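Local coordinates for pili retraction protein PilT (Thermus thermophilus, PDB 5FL3) that probably binds and hydrolyses ATP to power retraction of pili, as a member of the GSP E family of secretion ATPases, at residues R89-L94 with Q185-L190; R249-D252 with E258-Q261. All coordinates share one frame; numbering follows the deposited sequence.

How the contacts relate
Contact 1 joins strand 88-97 of the six-stranded antiparallel sheet in the N-terminal part of the chain to strand 182-187, which borders the mixed sheet of the P-loop ATPase core. Contact 2 comes later in the sequence, opening after contact 1 has closed, and links helix 243-251 to helix 259-269 within the core itself. Their centres lie 33 Å apart and their nearest atoms about 19 Å, so the two do not touch. One is therefore a bridge between two sheets in which the side chain of Glu187 lies about 13 Å from the bound ADP, while the other is local helix packing away from the nucleotide; both belong to one secretion-ATPase family region.

Contact 1: residues R89-L94 with Q185-L190; sequences RFRCNL and QREVGL
Arg91 and Glu187 face each other from two well-separated backbones, whose nearest CA atoms, those of Arg91 and Glu187, lie 11.9 Å apart. The strand of 89-94 belongs to the antiparallel N-terminal sheet, whereas 185-187 ends the border strand of the mixed P-loop ATPase sheet, so the contact spans two sheets through side chains. Beyond the strand the chain turns back at Gly189, with Leu190 N bonded to Glu187 O at 3.1 Å. This turn brings Leu190 to the same guanidinium as Glu187. Arg91 bends at chi2 and chi3 (-133° and 73°), which swings NH1 to the opposing segment. There it forms a long salt bridge, NH1 of Arg91 to OE1 of Glu187 at 3.8 Å, the guanidinium and carboxylate planes standing 83° apart, far from the coplanar two-bond pairing of these groups. The closer polar ties lie to other partners: Arg91 NE pairs with Asp79 on the adjacent strand 78-84, and Glu187 OE2 accepts the backbone N-H of Ile172. Asp79 thus probably helps to hold the guanidinium in place, while Ile172 fixes one carboxylate oxygen. A leucine in place of Arg91 would probably leave Asp79 and Glu187 without the positive charge between them and weaken the link between the sheets. On the other segment, Leu190 approaches the guanidinium obliquely from the opposite direction, its CD1 lying 3.6 Å from Arg91 NH1 and 4.1 Å from Arg91 CZ.

Contact 2: residues R249-D252 with E258-Q261; sequences RIID and EHRQ
Ile251 meets His259 chiefly through a CH-pi contact. The CG2 methyl of Ile251 sits over one face of the imidazole, 3.5 Å from the ring centroid and only 13° off the ring normal, so it lies above the centre of the ring. Its nearest ring atoms are ND1 of His259 at 3.4 Å and CG of His259 at 3.5 Å. The methyl branch of Ile251 stands anti to its own backbone N and beside the carbonyl carbon, while the ring of His259 is carried by a chi1 of -77° toward Ile251.

The two residues belong to a helix-loop-helix connection: helix 243-251 is followed by a short loop and helix 259-269, and the nearest CA atoms, those of Ile251 and His259, are 6.3 Å apart. Ile251 also packs against Arg263, one turn further along the second helix, and Ile250 against Leu266.

Among the polar atoms, NE2 of His259 comes within 3.3 Å of Ile251 O, but the angle is too poor for a hydrogen bond; its bond goes instead to Phe254 O in the connecting loop, which fixes the turn of the ring. Asp252 adds an oblique approach, its OD1 lying 4.2 Å from CE1 of His259. The carboxylate and NE2 do not pair, though a nearby negative charge would be expected to favour a protonated imidazole.

Contact 1: residues R89-L94 with Q185-L190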
loop_
_atom_site.group_PDB
_atom_site.type_symbol
_atom_site.label_atom_id
_atom_site.label_comp_id
_atom_site.label_asym_id
_atom_site.label_seq_id
_atom_site.Cartn_x
_atom_site.Cartn_y
_atom_site.Cartn_z
ATOM N N ARG A 89 -11.543 -13.970 -4.904
ATOM C CA ARG A 89 -10.356 -14.789 -4.699
ATOM C C ARG A 89 -9.798 -14.486 -3.326
ATOM O O ARG A 89 -9.687 -13.307 -2.941
ATOM C CB ARG A 89 -9.291 -14.520 -5.759
ATOM C CG ARG A 89 -9.760 -14.658 -7.195
ATOM C CD ARG A 89 -8.609 -15.098 -8.075
ATOM N NE ARG A 89 -8.931 -15.012 -9.496
ATOM C CZ ARG A 89 -8.103 -15.380 -10.474
ATOM N NH1 ARG A 89 -6.897 -15.879 -10.190
ATOM N NH2 ARG A 89 -8.482 -15.259 -11.743
ATOM N N PHE A 90 -9.447 -15.555 -2.604
ATOM C CA PHE A 90 -8.917 -15.484 -1.243
ATOM C C PHE A 90 -7.542 -16.109 -1.158
ATOM O O PHE A 90 -7.277 -17.123 -1.789
ATOM C CB PHE A 90 -9.831 -16.210 -0.239
ATOM C CG PHE A 90 -11.260 -15.732 -0.229
ATOM C CD1 PHE A 90 -11.651 -14.671 0.590
ATOM C CD2 PHE A 90 -12.220 -16.354 -1.020
ATOM C CE1 PHE A 90 -12.981 -14.225 0.613
ATOM C CE2 PHE A 90 -13.556 -15.911 -1.012
ATOM C CZ PHE A 90 -13.931 -14.842 -0.194
ATOM N N ARG A 91 -6.662 -15.512 -0.363
ATOM C CA ARG A 91 -5.523 -16.245 0.155
ATOM C C ARG A 91 -5.862 -16.555 1.608
ATOM O O ARG A 91 -6.397 -15.711 2.317
ATOM C CB ARG A 91 -4.216 -15.453 0.030
ATOM C CG ARG A 91 -3.599 -15.457 -1.368
ATOM C CD ARG A 91 -2.098 -15.766 -1.321
ATOM N NE ARG A 91 -1.847 -17.173 -1.011
ATOM C CZ ARG A 91 -1.535 -18.111 -1.908
ATOM N NH1 ARG A 91 -1.399 -17.794 -3.187
ATOM N NH2 ARG A 91 -1.342 -19.372 -1.518
ATOM N N CYS A 92 -5.578 -17.775 2.040
ATOM C CA CYS A 92 -6.042 -18.250 3.335
ATOM C C CYS A 92 -4.905 -18.771 4.185
ATOM O O CYS A 92 -4.041 -19.508 3.713
ATOM C CB CYS A 92 -7.099 -19.351 3.160
ATOM S SG CYS A 92 -8.435 -18.873 2.055
ATOM N N ASN A 93 -4.925 -18.386 5.451
ATOM C CA ASN A 93 -3.965 -18.892 6.391
ATOM C C ASN A 93 -4.644 -19.689 7.473
ATOM O O ASN A 93 -5.350 -19.153 8.321
ATOM C CB ASN A 93 -3.147 -17.756 6.980
ATOM C CG ASN A 93 -1.884 -17.523 6.209
ATOM O OD1 ASN A 93 -0.860 -18.181 6.453
ATOM N ND2 ASN A 93 -1.946 -16.608 5.240
ATOM N N LEU A 94 -4.443 -20.997 7.402
ATOM C CA LEU A 94 -4.952 -21.906 8.396
ATOM C C LEU A 94 -3.902 -21.932 9.488
ATOM O O LEU A 94 -2.718 -22.008 9.191
ATOM C CB LEU A 94 -5.195 -23.291 7.787
ATOM C CG LEU A 94 -5.782 -24.448 8.598
ATOM C CD1 LEU A 94 -7.021 -24.022 9.339
ATOM C CD2 LEU A 94 -6.119 -25.597 7.664
ATOM N N GLN A 185 3.072 -10.084 -12.564
ATOM C CA GLN A 185 3.001 -10.025 -11.099
ATOM C C GLN A 185 3.583 -11.276 -10.439
ATOM O O GLN A 185 3.116 -12.404 -10.632
ATOM C CB GLN A 185 1.560 -9.805 -10.646
ATOM C CG GLN A 185 0.871 -8.661 -11.385
ATOM C CD GLN A 185 -0.476 -8.345 -10.787
ATOM O OE1 GLN A 185 -1.517 -8.683 -11.355
ATOM N NE2 GLN A 185 -0.467 -7.714 -9.620
ATOM N N ARG A 186 4.605 -11.030 -9.634
ATOM C CA ARG A 186 5.436 -12.059 -9.048
ATOM C C ARG A 186 5.313 -12.049 -7.526
ATOM O O ARG A 186 5.763 -11.115 -6.876
ATOM C CB ARG A 186 6.886 -11.846 -9.497
ATOM C CG ARG A 186 7.168 -12.607 -10.744
ATOM C CD ARG A 186 8.155 -12.006 -11.686
ATOM N NE ARG A 186 9.552 -12.194 -11.331
ATOM C CZ ARG A 186 10.201 -13.345 -11.118
ATOM N NH1 ARG A 186 9.609 -14.529 -11.163
ATOM N NH2 ARG A 186 11.495 -13.284 -10.839
ATOM N N GLU A 187 4.701 -13.092 -6.971
ATOM C CA GLU A 187 4.440 -13.164 -5.530
ATOM C C GLU A 187 5.645 -13.745 -4.795
ATOM O O GLU A 187 6.156 -14.808 -5.169
ATOM C CB GLU A 187 3.178 -14.004 -5.252
ATOM C CG GLU A 187 2.437 -13.612 -3.979
ATOM C CD GLU A 187 0.943 -13.944 -4.001
ATOM O OE1 GLU A 187 0.524 -14.871 -4.734
ATOM O OE2 GLU A 187 0.177 -13.274 -3.271
ATOM N N VAL A 188 6.103 -13.034 -3.765
ATOM C CA VAL A 188 7.236 -13.481 -2.958
ATOM C C VAL A 188 6.854 -14.740 -2.186
ATOM O O VAL A 188 5.793 -14.795 -1.565
ATOM C CB VAL A 188 7.696 -12.396 -1.973
ATOM C CG1 VAL A 188 8.660 -12.971 -0.963
ATOM C CG2 VAL A 188 8.309 -11.193 -2.726
ATOM N N GLY A 189 7.705 -15.754 -2.263
ATOM C CA GLY A 189 7.438 -17.040 -1.654
ATOM C C GLY A 189 6.868 -18.064 -2.628
ATOM O O GLY A 189 6.841 -19.259 -2.323
ATOM N N LEU A 190 6.393 -17.604 -3.782
ATOM C CA LEU A 190 5.760 -18.494 -4.763
ATOM C C LEU A 190 6.405 -18.339 -6.141
ATOM O O LEU A 190 6.906 -19.303 -6.726
ATOM C CB LEU A 190 4.247 -18.212 -4.855
ATOM C CG LEU A 190 3.447 -18.165 -3.545
ATOM C CD1 LEU A 190 2.111 -17.383 -3.687
ATOM C CD2 LEU A 190 3.192 -19.584 -3.075
#

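Contact 2: residues R249-D252 with E258-Q261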
loop_
_atom_site.group_PDB
_atom_site.type_symbol
_atom_site.label_atom_id
_atom_site.label_comp_id
_atom_site.label_asym_id
_atom_site.label_seq_id
_atom_site.Cartn_x
_atom_site.Cartn_y
_atom_site.Cartn_z
ATOM N N ARG A 249 14.911 8.276 6.147
ATOM C CA ARG A 249 14.925 6.834 6.354
ATOM C C ARG A 249 15.722 6.091 5.279
ATOM O O ARG A 249 16.525 5.216 5.603
ATOM C CB ARG A 249 13.510 6.286 6.406
ATOM C CG ARG A 249 13.465 4.890 6.961
ATOM C CD ARG A 249 14.254 4.822 8.264
ATOM N NE ARG A 249 14.500 3.444 8.670
ATOM C CZ ARG A 249 15.557 2.730 8.299
ATOM N NH1 ARG A 249 16.476 3.267 7.512
ATOM N NH2 ARG A 249 15.691 1.478 8.720
ATOM N N ILE A 250 15.479 6.438 4.012
ATOM C CA ILE A 250 16.272 5.953 2.894
ATOM C C ILE A 250 17.775 6.147 3.075
ATOM O O ILE A 250 18.553 5.230 2.819
ATOM C CB ILE A 250 15.850 6.645 1.582
ATOM C CG1 ILE A 250 14.507 6.099 1.131
ATOM C CG2 ILE A 250 16.909 6.455 0.494
ATOM C CD1 ILE A 250 13.672 7.107 0.503
ATOM N N ILE A 251 18.178 7.340 3.501
ATOM C CA ILE A 251 19.593 7.624 3.726
ATOM C C ILE A 251 20.129 6.819 4.916
ATOM O O ILE A 251 21.221 6.246 4.841
ATOM C CB ILE A 251 19.849 9.121 3.972
ATOM C CG1 ILE A 251 19.504 9.920 2.721
ATOM C CG2 ILE A 251 21.301 9.353 4.375
ATOM C CD1 ILE A 251 19.207 11.379 2.989
ATOM N N ASP A 252 19.351 6.746 5.998
ATOM C CA ASP A 252 19.766 5.997 7.178
ATOM C C ASP A 252 19.885 4.497 6.930
ATOM O O ASP A 252 20.305 3.761 7.815
ATOM C CB ASP A 252 18.805 6.250 8.350
ATOM C CG ASP A 252 19.005 7.624 8.988
ATOM O OD1 ASP A 252 19.933 8.369 8.587
ATOM O OD2 ASP A 252 18.239 7.958 9.902
ATOM N N GLU A 258 28.860 6.756 3.127
ATOM C CA GLU A 258 28.240 6.709 1.801
ATOM C C GLU A 258 27.168 7.780 1.581
ATOM O O GLU A 258 26.742 8.009 0.446
ATOM C CB GLU A 258 27.607 5.345 1.561
ATOM C CG GLU A 258 28.567 4.207 1.536
ATOM C CD GLU A 258 27.910 2.955 1.014
ATOM O OE1 GLU A 258 27.137 3.067 0.034
ATOM O OE2 GLU A 258 28.151 1.866 1.583
ATOM N N HIS A 259 26.744 8.437 2.658
ATOM C CA HIS A 259 25.540 9.265 2.623
ATOM C C HIS A 259 25.453 10.344 1.547
ATOM O O HIS A 259 24.358 10.582 1.024
ATOM C CB HIS A 259 25.319 9.915 3.988
ATOM C CG HIS A 259 24.753 8.975 5.004
ATOM N ND1 HIS A 259 24.206 9.396 6.198
ATOM C CD2 HIS A 259 24.633 7.627 4.991
ATOM C CE1 HIS A 259 23.787 8.348 6.881
ATOM N NE2 HIS A 259 24.035 7.262 6.172
ATOM N N ARG A 260 26.540 11.011 1.179
ATOM C CA ARG A 260 26.301 12.037 0.172
ATOM C C ARG A 260 26.212 11.400 -1.225
ATOM O O ARG A 260 25.621 11.978 -2.137
ATOM C CB ARG A 260 27.344 13.149 0.206
ATOM C CG ARG A 260 26.951 14.315 -0.726
ATOM C CD ARG A 260 27.991 15.429 -0.706
ATOM N NE ARG A 260 29.307 14.895 -1.042
ATOM C CZ ARG A 260 30.258 14.698 -0.134
ATOM N NH1 ARG A 260 30.048 15.009 1.136
ATOM N NH2 ARG A 260 31.413 14.197 -0.488
ATOM N N GLN A 261 26.757 10.194 -1.384
ATOM C CA GLN A 261 26.504 9.420 -2.598
ATOM C C GLN A 261 25.018 9.135 -2.682
ATOM O O GLN A 261 24.393 9.341 -3.718
ATOM C CB GLN A 261 27.294 8.105 -2.626
ATOM C CG GLN A 261 28.752 8.263 -3.013
ATOM C CD GLN A 261 28.934 9.128 -4.255
ATOM O OE1 GLN A 261 29.107 10.344 -4.154
ATOM N NE2 GLN A 261 28.905 8.503 -5.433
#